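Alcohol dehydrogenase (Escherichia coli, PDB 5VM2) is of unknown substrate specificity but probably oxidises a CH-OH group with NAD or NADP as acceptor, like other members of the zinc-containing alcohol dehydrogenase family. Local coordinates at residues P91-G96 with E133-K138; V112-T117 with F291-R296; G96-C101 with I108-D113; G148-P153 with K340-I345; E152-G157 with F309-M314. All coordinates share one frame; numbering follows the deposited sequence.

Contact 1. Residues P91-G96 with E133-K138; sequences PGVPCG and ESFTYK. With ZN (zinc ion), chain D.
The backbones carrying V93 and F135 approach without pairing: the CA atoms of these two residues lie 6.9 Å apart, and no hydrogen bond links 91-96 to 133-138. The gap is filled mainly by the phenyl ring of F135, which meets P94, the two side chains coming from opposite directions. CD of P94 reaches to 3.3 Å from CZ of F135, a tight approach made obliquely to the ring, and lies 3.6 Å from CE1 of F135. The ring is carried there by a chi1 of -71°, with CG of F135 anti to the carbonyl carbon. G92 takes part through its backbone: its O lies over one face of the ring, 3.9 Å from CD2 of F135. V93 adds a looser apolar touch, CG1 to CD1 of F135 at 4.4 Å, while also packing on H131 and P132. F135 is further fixed by backbone hydrogen bonding with E90, and strand 136-138 continues from it into the GroES-like domain sheet. In the other direction, P94 leads straight into C95, whose SG binds the zinc ion at 2.4 Å. The aromatic ring thus rests beside the chain that enters the four-cysteine zinc loop. With carbon-to-carbon touches and one carbonyl oxygen over a ring face, the contact relies mainly on van der Waals fit.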
# COMPACT_ATOMS: atom_id res chain seq x y z
N PRO A 91 -4.26 8.35 -3.98
CA PRO A 91 -4.56 9.27 -2.88
C PRO A 91 -3.51 10.34 -2.62
O PRO A 91 -3.71 11.17 -1.73
CB PRO A 91 -4.68 8.33 -1.67
CG PRO A 91 -3.80 7.18 -2.01
CD PRO A 91 -3.89 7.01 -3.51
N GLY A 92 -2.40 10.36 -3.36
CA GLY A 92 -1.42 11.41 -3.19
C GLY A 92 -1.40 12.38 -4.36
O GLY A 92 -0.99 12.02 -5.46
N VAL A 93 -1.85 13.61 -4.13
CA VAL A 93 -1.93 14.63 -5.17
C VAL A 93 -0.75 15.58 -4.98
O VAL A 93 -0.75 16.37 -4.03
CB VAL A 93 -3.26 15.39 -5.11
CG1 VAL A 93 -3.30 16.47 -6.19
CG2 VAL A 93 -4.44 14.43 -5.23
N PRO A 94 0.25 15.55 -5.86
CA PRO A 94 1.45 16.36 -5.66
C PRO A 94 1.24 17.78 -6.16
O PRO A 94 0.23 18.11 -6.78
CB PRO A 94 2.49 15.63 -6.51
CG PRO A 94 1.68 15.17 -7.69
CD PRO A 94 0.29 14.85 -7.15
N CYS A 95 2.24 18.63 -5.90
CA CYS A 95 2.09 20.05 -6.22
C CYS A 95 2.20 20.31 -7.71
O CYS A 95 1.58 21.26 -8.21
CB CYS A 95 3.11 20.89 -5.43
SG CYS A 95 4.77 21.12 -6.15
N GLY A 96 2.94 19.49 -8.45
CA GLY A 96 3.05 19.62 -9.89
C GLY A 96 4.06 20.63 -10.40
O GLY A 96 4.26 20.72 -11.62
N GLU A 133 -9.53 14.86 -11.09
CA GLU A 133 -9.63 13.93 -12.21
C GLU A 133 -8.26 13.39 -12.61
O GLU A 133 -8.16 12.25 -13.08
CB GLU A 133 -10.30 14.64 -13.39
CG GLU A 133 -9.79 14.26 -14.77
CD GLU A 133 -10.12 15.31 -15.82
OE1 GLU A 133 -10.11 16.51 -15.49
OE2 GLU A 133 -10.41 14.93 -16.98
N SER A 134 -7.20 14.17 -12.40
CA SER A 134 -5.87 13.75 -12.82
C SER A 134 -5.33 12.57 -12.01
O SER A 134 -4.43 11.87 -12.49
CB SER A 134 -4.89 14.92 -12.74
OG SER A 134 -4.95 15.57 -11.48
N PHE A 135 -5.86 12.32 -10.81
CA PHE A 135 -5.42 11.18 -10.01
C PHE A 135 -6.58 10.25 -9.70
O PHE A 135 -6.64 9.61 -8.64
CB PHE A 135 -4.69 11.67 -8.77
CG PHE A 135 -3.35 12.26 -9.09
CD1 PHE A 135 -3.25 13.59 -9.47
CD2 PHE A 135 -2.22 11.46 -9.11
CE1 PHE A 135 -2.02 14.13 -9.82
CE2 PHE A 135 -0.98 12.00 -9.45
CZ PHE A 135 -0.89 13.34 -9.81
N THR A 136 -7.50 10.16 -10.65
CA THR A 136 -8.58 9.18 -10.63
C THR A 136 -8.44 8.32 -11.88
O THR A 136 -8.01 8.80 -12.93
CB THR A 136 -9.94 9.89 -10.60
OG1 THR A 136 -10.03 10.68 -9.41
CG2 THR A 136 -11.09 8.89 -10.65
N TYR A 137 -8.82 7.05 -11.74
CA TYR A 137 -8.59 6.08 -12.80
C TYR A 137 -9.81 5.19 -12.96
O TYR A 137 -10.31 4.63 -11.98
CB TYR A 137 -7.35 5.22 -12.51
CG TYR A 137 -6.09 6.04 -12.27
CD1 TYR A 137 -5.83 6.60 -11.03
CD2 TYR A 137 -5.19 6.27 -13.30
CE1 TYR A 137 -4.70 7.36 -10.81
CE2 TYR A 137 -4.05 7.03 -13.09
CZ TYR A 137 -3.81 7.57 -11.85
OH TYR A 137 -2.68 8.32 -11.62
N LYS A 138 -10.29 5.06 -14.19
CA LYS A 138 -11.44 4.21 -14.43
C LYS A 138 -11.05 2.75 -14.31
O LYS A 138 -9.98 2.33 -14.76
CB LYS A 138 -12.01 4.49 -15.82
CG LYS A 138 -12.77 3.33 -16.42
CD LYS A 138 -14.18 3.31 -15.89
CE LYS A 138 -15.18 2.71 -16.86
NZ LYS A 138 -16.51 2.82 -16.26
ZN ZN D . 5.82 18.99 -6.05

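Contact 2. Residues V112-T117 with F291-R296; sequences VDFMAT and FRYANR
F114 and R292 lie flat on each other: the phenyl ring and the guanidinium group are stacked with planes only 8° apart and centres 3.7 Å apart. CZ of R292 stands over the ring face, 23° off the normal through its centroid, which makes this a cation-pi pair. NE of R292 is shifted toward the rim, 3.4 Å from CE2 of F114, and CD of R292 follows along the same face. The arginine can span the gap because its chain is extended from CG to NE. Over the opposite face of the guanidinium comes CZ of F291, 3.6 Å above the plane, its ring tilted and not stacked. V112 supplies the edge: its CG1 sits in the guanidinium plane, 3.7 Å from NH1 of R292. Y293 approaches F114 differently, the two side chains crossing at about a right angle, with OH of Y293 near the plane of the phenyl ring at its edge, 3.5 Å from CE2 of F114. That hydroxyl is hydrogen-bonded to E152, a magnesium ligand, so the edge of F114 borders the metal site; F114 also meets the ring of H65, another ligand. OG1 of the poorly ordered T117 donates to the O of F114 at 2.7 Å, bracing a type II turn from F114 to T117. With R292 held by one aromatic face and the rim of a second ring, its positive charge is probably stabilised in part by the pi cloud of F114, while the polar link of Y293 is directed to E152.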
# COMPACT_ATOMS: atom_id res chain seq x y z
N VAL A 112 2.91 17.25 -1.18
CA VAL A 112 1.89 16.29 -1.60
C VAL A 112 0.71 16.35 -0.64
O VAL A 112 0.88 16.50 0.58
CB VAL A 112 2.46 14.87 -1.69
CG1 VAL A 112 2.90 14.35 -0.33
CG2 VAL A 112 1.43 13.92 -2.31
N ASP A 113 -0.49 16.28 -1.19
CA ASP A 113 -1.70 16.20 -0.37
C ASP A 113 -2.15 14.75 -0.43
O ASP A 113 -2.75 14.32 -1.41
CB ASP A 113 -2.77 17.17 -0.87
CG ASP A 113 -4.10 17.00 -0.15
OD1 ASP A 113 -5.10 17.62 -0.57
OD2 ASP A 113 -4.14 16.24 0.83
N PHE A 114 -1.86 14.04 0.66
CA PHE A 114 -2.16 12.62 0.77
C PHE A 114 -3.34 12.43 1.71
O PHE A 114 -3.42 13.07 2.76
CB PHE A 114 -0.93 11.85 1.28
CG PHE A 114 -1.02 10.37 1.03
CD1 PHE A 114 -1.57 9.52 1.98
CD2 PHE A 114 -0.56 9.82 -0.16
CE1 PHE A 114 -1.66 8.17 1.76
CE2 PHE A 114 -0.64 8.46 -0.39
CZ PHE A 114 -1.19 7.63 0.57
N MET A 115 -4.26 11.55 1.31
CA MET A 115 -5.48 11.32 2.08
C MET A 115 -5.17 10.95 3.52
O MET A 115 -4.20 10.24 3.81
CB MET A 115 -6.31 10.21 1.43
CG MET A 115 -6.92 10.58 0.11
SD MET A 115 -8.54 9.82 -0.06
CE MET A 115 -9.58 11.12 0.62
N ALA A 116 -6.01 11.45 4.43
CA ALA A 116 -5.99 11.07 5.84
C ALA A 116 -4.69 11.46 6.53
O ALA A 116 -4.27 10.81 7.49
CB ALA A 116 -6.25 9.57 6.02
N THR A 117 -4.07 12.53 5.99
CA THR A 117 -2.83 13.12 6.52
C THR A 117 -2.79 14.60 6.83
O THR A 117 -3.74 15.31 6.65
CB THR A 117 -1.52 12.79 5.79
OG1 THR A 117 -1.47 13.52 4.57
CG2 THR A 117 -1.38 11.36 5.58
N PHE A 291 9.08 4.81 -1.42
CA PHE A 291 8.05 5.66 -0.83
C PHE A 291 6.82 5.71 -1.75
O PHE A 291 6.85 6.37 -2.79
CB PHE A 291 8.59 7.06 -0.58
CG PHE A 291 7.70 7.91 0.27
CD1 PHE A 291 6.94 8.93 -0.30
CD2 PHE A 291 7.61 7.69 1.63
CE1 PHE A 291 6.12 9.72 0.48
CE2 PHE A 291 6.79 8.48 2.43
CZ PHE A 291 6.04 9.49 1.85
N ARG A 292 5.75 5.03 -1.33
CA ARG A 292 4.48 5.03 -2.05
C ARG A 292 4.67 4.64 -3.52
O ARG A 292 5.08 3.52 -3.81
CB ARG A 292 3.80 6.40 -1.93
CG ARG A 292 3.38 6.74 -0.50
CD ARG A 292 2.83 8.15 -0.37
NE ARG A 292 2.46 8.49 1.00
CZ ARG A 292 2.44 9.73 1.48
NH1 ARG A 292 2.76 10.75 0.70
NH2 ARG A 292 2.09 9.95 2.74
N TYR A 293 4.37 5.55 -4.44
CA TYR A 293 4.34 5.19 -5.85
C TYR A 293 4.35 6.47 -6.68
O TYR A 293 3.89 7.52 -6.23
CB TYR A 293 3.09 4.36 -6.19
CG TYR A 293 1.96 4.73 -5.28
CD1 TYR A 293 1.28 5.93 -5.44
CD2 TYR A 293 1.62 3.92 -4.20
CE1 TYR A 293 0.27 6.30 -4.58
CE2 TYR A 293 0.61 4.28 -3.34
CZ TYR A 293 -0.06 5.47 -3.53
OH TYR A 293 -1.06 5.84 -2.67
N ALA A 294 4.88 6.35 -7.89
CA ALA A 294 4.78 7.40 -8.89
C ALA A 294 4.55 6.75 -10.24
O ALA A 294 5.31 5.86 -10.63
CB ALA A 294 6.04 8.27 -8.93
N ASN A 295 3.48 7.17 -10.93
CA ASN A 295 3.14 6.72 -12.29
C ASN A 295 2.96 5.21 -12.38
O ASN A 295 3.24 4.61 -13.42
CB ASN A 295 4.18 7.19 -13.31
CG ASN A 295 4.56 8.66 -13.13
OD1 ASN A 295 3.69 9.53 -13.11
ND2 ASN A 295 5.85 8.93 -13.01
N ARG A 296 2.43 4.58 -11.32
CA ARG A 296 2.27 3.13 -11.28
C ARG A 296 0.82 2.67 -11.40
O ARG A 296 0.60 1.46 -11.56
CB ARG A 296 2.85 2.56 -9.98
CG ARG A 296 4.21 3.07 -9.60
CD ARG A 296 5.26 2.80 -10.68
NE ARG A 296 6.60 3.08 -10.18
CZ ARG A 296 7.72 2.95 -10.89
NH1 ARG A 296 7.66 2.53 -12.15
NH2 ARG A 296 8.89 3.23 -10.34

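Contact 3. Residues G96-C101 with I108-D113; sequences GHCRYC and ICPDVD. With ZN (zinc ion), chain D.
C98, C101 and C109 converge on one zinc ion, their SG atoms at 2.3, 2.4 and 2.3 Å from the metal, and C95 completes a four-cysteine site of the kind known as the structural zinc in this family. Thiolates from the two segments therefore crowd together, SG of C98 coming within 3.9 Å of SG of C109. In the next shell, backbone N-H groups hold the sulfurs. SG of C98 accepts from N of C101 in a nearly straight bond (167°), capping the short helix that follows; SG of C101 accepts from N of G96, and SG of C109 takes a weak bond from N of D111. Farther out, I108 and P110 both approach one side of the Y100 ring, meeting it obliquely, while CG of R99 covers its other face. CD1 of I108 touches CD1 of Y100 at 3.7 Å, and CD of P110 touches CD2 of Y100 at 3.7 Å. That same proline carbon also packs on SG of C98, linking this outer layer to the metal shell. The lobe projects at the protein surface: helix 99-102 forms one side, while the turn C109-V112 leads into strand 113-114, which pairs antiparallel with strand 92-93.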
# COMPACT_ATOMS: atom_id res chain seq x y z
N GLY A 96 2.94 19.49 -8.45
CA GLY A 96 3.05 19.62 -9.89
C GLY A 96 4.06 20.63 -10.40
O GLY A 96 4.26 20.72 -11.62
N HIS A 97 4.72 21.39 -9.53
CA HIS A 97 5.63 22.43 -9.98
C HIS A 97 6.99 22.44 -9.29
O HIS A 97 7.86 23.21 -9.71
CB HIS A 97 5.00 23.82 -9.82
CG HIS A 97 4.64 24.16 -8.40
ND1 HIS A 97 5.58 24.54 -7.47
CD2 HIS A 97 3.45 24.18 -7.76
CE1 HIS A 97 4.98 24.78 -6.31
NE2 HIS A 97 3.68 24.57 -6.47
N CYS A 98 7.21 21.62 -8.26
CA CYS A 98 8.50 21.62 -7.59
C CYS A 98 9.51 20.80 -8.40
O CYS A 98 9.18 20.13 -9.38
CB CYS A 98 8.37 21.07 -6.17
SG CYS A 98 8.14 19.29 -6.05
N ARG A 99 10.78 20.85 -7.96
CA ARG A 99 11.84 20.14 -8.66
C ARG A 99 11.57 18.64 -8.73
O ARG A 99 11.90 17.99 -9.73
CB ARG A 99 13.20 20.41 -7.99
CG ARG A 99 13.57 19.42 -6.90
CD ARG A 99 14.72 19.91 -6.02
NE ARG A 99 16.05 19.67 -6.58
CZ ARG A 99 16.58 18.46 -6.81
NH1 ARG A 99 15.89 17.36 -6.54
NH2 ARG A 99 17.80 18.36 -7.31
N TYR A 100 10.94 18.06 -7.70
CA TYR A 100 10.73 16.62 -7.70
C TYR A 100 9.58 16.23 -8.62
O TYR A 100 9.66 15.21 -9.31
CB TYR A 100 10.47 16.11 -6.29
CG TYR A 100 11.52 16.59 -5.32
CD1 TYR A 100 12.79 16.01 -5.29
CD2 TYR A 100 11.26 17.63 -4.45
CE1 TYR A 100 13.75 16.46 -4.41
CE2 TYR A 100 12.22 18.09 -3.57
CZ TYR A 100 13.46 17.50 -3.55
OH TYR A 100 14.40 17.96 -2.67
N CYS A 101 8.50 17.02 -8.63
CA CYS A 101 7.41 16.76 -9.56
C CYS A 101 7.89 16.89 -11.00
O CYS A 101 7.61 16.04 -11.84
CB CYS A 101 6.25 17.73 -9.31
SG CYS A 101 5.35 17.39 -7.80
N ILE A 108 7.72 12.04 -3.94
CA ILE A 108 8.47 12.65 -2.85
C ILE A 108 8.27 14.16 -2.81
O ILE A 108 9.05 14.86 -2.16
CB ILE A 108 9.97 12.28 -2.92
CG1 ILE A 108 10.66 12.96 -4.10
CG2 ILE A 108 10.14 10.76 -3.01
CD1 ILE A 108 12.12 12.56 -4.26
N CYS A 109 7.25 14.67 -3.50
CA CYS A 109 6.93 16.09 -3.47
C CYS A 109 6.74 16.56 -2.03
O CYS A 109 5.97 15.94 -1.28
CB CYS A 109 5.66 16.36 -4.28
SG CYS A 109 4.98 18.05 -4.13
N PRO A 110 7.41 17.64 -1.61
CA PRO A 110 7.26 18.10 -0.22
C PRO A 110 5.89 18.67 0.10
O PRO A 110 5.57 18.84 1.28
CB PRO A 110 8.35 19.17 -0.09
CG PRO A 110 8.52 19.69 -1.48
CD PRO A 110 8.30 18.50 -2.39
N ASP A 111 5.07 18.98 -0.91
CA ASP A 111 3.73 19.50 -0.70
C ASP A 111 2.67 18.55 -1.25
O ASP A 111 1.63 19.00 -1.75
CB ASP A 111 3.58 20.88 -1.34
CG ASP A 111 4.41 21.94 -0.64
OD1 ASP A 111 4.32 22.06 0.60
OD2 ASP A 111 5.16 22.67 -1.33
N VAL A 112 2.91 17.25 -1.18
CA VAL A 112 1.89 16.29 -1.60
C VAL A 112 0.71 16.35 -0.64
O VAL A 112 0.88 16.50 0.58
CB VAL A 112 2.46 14.87 -1.69
CG1 VAL A 112 2.90 14.35 -0.33
CG2 VAL A 112 1.43 13.92 -2.31
N ASP A 113 -0.49 16.28 -1.19
CA ASP A 113 -1.70 16.20 -0.37
C ASP A 113 -2.15 14.75 -0.43
O ASP A 113 -2.75 14.32 -1.41
CB ASP A 113 -2.77 17.17 -0.87
CG ASP A 113 -4.10 17.00 -0.15
OD1 ASP A 113 -5.10 17.62 -0.57
OD2 ASP A 113 -4.14 16.24 0.83
ZN ZN D . 5.82 18.99 -6.05

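Contact 4. Residues G148-P153 with K340-I345; sequences GTLVEP and KGVIKI. With MG (magnesium ion), chain C.
L150 and K340 meet where helix 145-163 packs on the curled sheet of the GroES-like domain, the short axes of 148-153 and 340-344 passing 10.7 Å apart at 140°. The close part is centred on one methyl. CD2 of L150 lies 3.7 Å from CG of K340 and 4.0 Å from CG1 of V342, the leucine and lysine side chains sliding past each other in opposite directions. K340 offers its aliphatic chain to this grip and bends at chi2 (59°) on its way to P153. Toward the metal the packing is looser, with CG of P153 at 4.1 Å from CE of K340. Beyond this point the chemistry turns polar although the residues remain buried: NZ of K340 forms a salt bridge with E66 and hydrogen bonds with O of I38 and the oxidised cysteine at position 39. E66 and H65 join E152 and a water on the magnesium ion, probably where relatives hold their catalytic zinc. K340 thus pairs with E66, itself a magnesium ligand, and so is a second-shell residue of the site. E152 itself binds in monodentate fashion: OE1 is 2.0 Å from magnesium, OE2 3.2 Å.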
# COMPACT_ATOMS: atom_id res chain seq x y z
N GLY A 148 -10.43 -2.43 -7.22
CA GLY A 148 -9.94 -1.08 -7.45
C GLY A 148 -9.35 -0.46 -6.19
O GLY A 148 -8.38 0.30 -6.26
N THR A 149 -9.94 -0.77 -5.04
CA THR A 149 -9.40 -0.30 -3.78
C THR A 149 -8.00 -0.85 -3.53
O THR A 149 -7.12 -0.14 -3.05
CB THR A 149 -10.34 -0.69 -2.64
OG1 THR A 149 -11.63 -0.11 -2.87
CG2 THR A 149 -9.81 -0.21 -1.30
N LEU A 150 -7.79 -2.12 -3.88
CA LEU A 150 -6.49 -2.72 -3.57
C LEU A 150 -5.43 -2.40 -4.61
O LEU A 150 -4.27 -2.79 -4.42
CB LEU A 150 -6.65 -4.23 -3.43
CG LEU A 150 -7.81 -4.60 -2.51
CD1 LEU A 150 -8.36 -5.97 -2.87
CD2 LEU A 150 -7.37 -4.55 -1.05
N VAL A 151 -5.75 -1.61 -5.63
CA VAL A 151 -4.70 -1.12 -6.53
C VAL A 151 -3.66 -0.32 -5.75
O VAL A 151 -2.46 -0.38 -6.05
CB VAL A 151 -5.32 -0.29 -7.67
CG1 VAL A 151 -4.23 0.49 -8.41
CG2 VAL A 151 -6.08 -1.20 -8.63
N GLU A 152 -4.10 0.42 -4.73
CA GLU A 152 -3.17 1.28 -3.99
C GLU A 152 -2.04 0.49 -3.34
O GLU A 152 -0.86 0.79 -3.60
CB GLU A 152 -3.94 2.14 -2.99
CG GLU A 152 -3.20 3.38 -2.53
CD GLU A 152 -2.28 3.12 -1.35
OE1 GLU A 152 -2.28 1.98 -0.83
OE2 GLU A 152 -1.56 4.06 -0.94
N PRO A 153 -2.30 -0.51 -2.48
CA PRO A 153 -1.16 -1.28 -1.95
C PRO A 153 -0.45 -2.09 -3.02
O PRO A 153 0.77 -2.27 -2.93
CB PRO A 153 -1.81 -2.19 -0.89
CG PRO A 153 -3.25 -2.31 -1.31
CD PRO A 153 -3.58 -0.97 -1.90
N LYS A 340 -5.43 -8.98 4.46
CA LYS A 340 -5.93 -7.67 4.07
C LYS A 340 -7.39 -7.57 4.47
O LYS A 340 -8.20 -8.41 4.06
CB LYS A 340 -5.76 -7.43 2.57
CG LYS A 340 -6.09 -6.01 2.13
CD LYS A 340 -5.21 -4.99 2.84
CE LYS A 340 -5.18 -3.67 2.08
NZ LYS A 340 -4.59 -2.58 2.89
N GLY A 341 -7.72 -6.56 5.25
CA GLY A 341 -9.10 -6.25 5.57
C GLY A 341 -9.56 -5.04 4.78
O GLY A 341 -8.77 -4.15 4.48
N VAL A 342 -10.84 -5.03 4.43
CA VAL A 342 -11.45 -3.89 3.76
C VAL A 342 -12.76 -3.56 4.47
O VAL A 342 -13.33 -4.39 5.18
CB VAL A 342 -11.70 -4.13 2.26
CG1 VAL A 342 -10.42 -4.57 1.56
CG2 VAL A 342 -12.80 -5.15 2.05
N ILE A 343 -13.22 -2.34 4.27
CA ILE A 343 -14.47 -1.86 4.84
C ILE A 343 -15.42 -1.55 3.68
O ILE A 343 -15.07 -0.79 2.77
CB ILE A 343 -14.26 -0.62 5.73
CG1 ILE A 343 -13.41 -1.00 6.94
CG2 ILE A 343 -15.60 -0.06 6.17
CD1 ILE A 343 -12.81 0.18 7.66
N LYS A 344 -16.59 -2.18 3.71
CA LYS A 344 -17.61 -2.00 2.69
C LYS A 344 -18.50 -0.83 3.07
O LYS A 344 -19.10 -0.83 4.16
CB LYS A 344 -18.43 -3.28 2.52
CG LYS A 344 -19.45 -3.21 1.39
CD LYS A 344 -20.27 -4.49 1.33
CE LYS A 344 -20.70 -4.80 -0.10
NZ LYS A 344 -21.26 -3.61 -0.79
N ILE A 345 -18.60 0.17 2.20
CA ILE A 345 -19.45 1.32 2.47
C ILE A 345 -20.67 1.28 1.55
O ILE A 345 -20.64 1.80 0.43
CB ILE A 345 -18.69 2.65 2.31
CG1 ILE A 345 -17.47 2.67 3.23
CG2 ILE A 345 -19.60 3.82 2.63
CD1 ILE A 345 -16.54 3.83 2.97
MG MG C . -2.07 1.76 1.17
O HOH W 1 -0.36 0.98 1.49

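Contact 5. Residues E152-G157 with F309-M314; sequences EPAAVG and FDVKSM. With MG (magnesium ion), chain C.
F309 swings its ring toward A154 by placing CG anti to the backbone N (chi1 -160°), while V311 reaches the same alanine by a different turn, CG1 anti to its carbonyl carbon (chi1 -65°). Both groups converge on a single methyl. CB of A154 lies 3.7 Å from CZ and 3.8 Å from CE2 of F309, approaching the phenyl group obliquely at its far end, and CG1 of V311 completes the setting at 4.2 Å from the same CB. The small alanine lets the loop come close to the helix, CA of A154 and CA of V311 standing 7.6 Å apart. All three residues are buried, and no hydrogen bond crosses between the segments. The loop is stiffened from within by an Asx motif, OD1 of D310 accepting from N of S313 at 2.9 Å; separately, OD2 of D310 accepts from OG of S313 at 2.6 Å. Both donors reach the carboxylate on its syn sides, and this double hold fixes its rotation just after F309. Two residues before A154, E152 places OE1 on the magnesium ion, so the helix that carries the metal ligand is also packed by this loop. A154 touches T300, F309 packs on A303 and M183, and the chain beyond M314 runs into strand 315-320; the loop lies where helices 145-163, 179-190 and 297-305 meet.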
# COMPACT_ATOMS: atom_id res chain seq x y z
N GLU A 152 -4.10 0.42 -4.73
CA GLU A 152 -3.17 1.28 -3.99
C GLU A 152 -2.04 0.49 -3.34
O GLU A 152 -0.86 0.79 -3.60
CB GLU A 152 -3.94 2.14 -2.99
CG GLU A 152 -3.20 3.38 -2.53
CD GLU A 152 -2.28 3.12 -1.35
OE1 GLU A 152 -2.28 1.98 -0.83
OE2 GLU A 152 -1.56 4.06 -0.94
N PRO A 153 -2.30 -0.51 -2.48
CA PRO A 153 -1.16 -1.28 -1.95
C PRO A 153 -0.45 -2.09 -3.02
O PRO A 153 0.77 -2.27 -2.93
CB PRO A 153 -1.81 -2.19 -0.89
CG PRO A 153 -3.25 -2.31 -1.31
CD PRO A 153 -3.58 -0.97 -1.90
N ALA A 154 -1.16 -2.57 -4.04
CA ALA A 154 -0.48 -3.24 -5.15
C ALA A 154 0.48 -2.28 -5.85
O ALA A 154 1.57 -2.68 -6.27
CB ALA A 154 -1.50 -3.80 -6.13
N ALA A 155 0.08 -1.01 -5.98
CA ALA A 155 0.96 -0.01 -6.58
C ALA A 155 2.22 0.20 -5.75
O ALA A 155 3.28 0.50 -6.30
CB ALA A 155 0.20 1.31 -6.74
N VAL A 156 2.11 0.08 -4.42
CA VAL A 156 3.28 0.16 -3.55
C VAL A 156 4.29 -0.92 -3.92
O VAL A 156 5.50 -0.65 -4.06
CB VAL A 156 2.86 0.04 -2.08
CG1 VAL A 156 4.09 -0.09 -1.18
CG2 VAL A 156 2.01 1.24 -1.67
N GLY A 157 3.83 -2.17 -4.07
CA GLY A 157 4.73 -3.24 -4.44
C GLY A 157 5.23 -3.11 -5.86
O GLY A 157 6.38 -3.44 -6.17
N PHE A 309 -2.00 -10.48 -11.65
CA PHE A 309 -1.82 -9.94 -10.31
C PHE A 309 -3.15 -10.14 -9.57
O PHE A 309 -4.17 -9.56 -9.96
CB PHE A 309 -1.43 -8.46 -10.40
CG PHE A 309 -0.77 -7.91 -9.17
CD1 PHE A 309 0.45 -7.26 -9.27
CD2 PHE A 309 -1.38 -7.98 -7.92
CE1 PHE A 309 1.06 -6.72 -8.16
CE2 PHE A 309 -0.78 -7.44 -6.80
CZ PHE A 309 0.45 -6.80 -6.92
N ASP A 310 -3.14 -10.98 -8.53
CA ASP A 310 -4.36 -11.39 -7.82
C ASP A 310 -4.44 -10.62 -6.50
O ASP A 310 -3.72 -10.93 -5.55
CB ASP A 310 -4.37 -12.90 -7.60
CG ASP A 310 -5.64 -13.41 -6.90
OD1 ASP A 310 -6.47 -12.61 -6.42
OD2 ASP A 310 -5.80 -14.65 -6.82
N VAL A 311 -5.34 -9.64 -6.43
CA VAL A 311 -5.59 -8.92 -5.18
C VAL A 311 -6.85 -9.39 -4.47
O VAL A 311 -6.97 -9.20 -3.25
CB VAL A 311 -5.65 -7.39 -5.41
CG1 VAL A 311 -4.29 -6.87 -5.86
CG2 VAL A 311 -6.73 -7.02 -6.42
N LYS A 312 -7.80 -10.00 -5.19
CA LYS A 312 -9.04 -10.46 -4.57
C LYS A 312 -8.77 -11.57 -3.57
O LYS A 312 -9.38 -11.61 -2.49
CB LYS A 312 -10.02 -10.92 -5.64
CG LYS A 312 -11.23 -11.68 -5.12
CD LYS A 312 -12.22 -11.97 -6.24
CE LYS A 312 -12.58 -10.70 -7.01
NZ LYS A 312 -13.16 -9.66 -6.12
N SER A 313 -7.86 -12.49 -3.90
CA SER A 313 -7.54 -13.59 -3.00
C SER A 313 -6.89 -13.13 -1.71
O SER A 313 -6.82 -13.90 -0.76
CB SER A 313 -6.63 -14.60 -3.71
OG SER A 313 -7.31 -15.28 -4.74
N MET A 314 -6.40 -11.89 -1.65
CA MET A 314 -5.73 -11.44 -0.44
C MET A 314 -6.71 -10.96 0.62
O MET A 314 -6.35 -10.96 1.81
CB MET A 314 -4.73 -10.34 -0.79
CG MET A 314 -3.69 -10.79 -1.80
SD MET A 314 -2.53 -9.50 -2.26
CE MET A 314 -1.97 -8.98 -0.64
MG MG C . -2.07 1.76 1.17
O HOH W 1 -0.36 0.98 1.49

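Overall arrangement
From the N terminus, contact 1 opens first, at 91-96, and contact 3 closes a short zinc loop within its span, sharing G96 with it. Contact 2 begins at 112-117, before contact 1 ends at 133-138, so these two cross; strands 92-93 and 113-114 join them by backbone bonds. Contacts 4 and 5 then start from the same stretch of helix 145-163. Contact 2 closes at 291-296, thereby crossing both, contact 5 closes at 309-314, and contact 4 closes last, at 340-345. Together they tie the zinc lobe to the loop after strand 286-290 of the parallel Rossmann sheet, and the magnesium-bearing helix to the GroES-like domain sheet and, through contact 5, to the loop before strand 315-320.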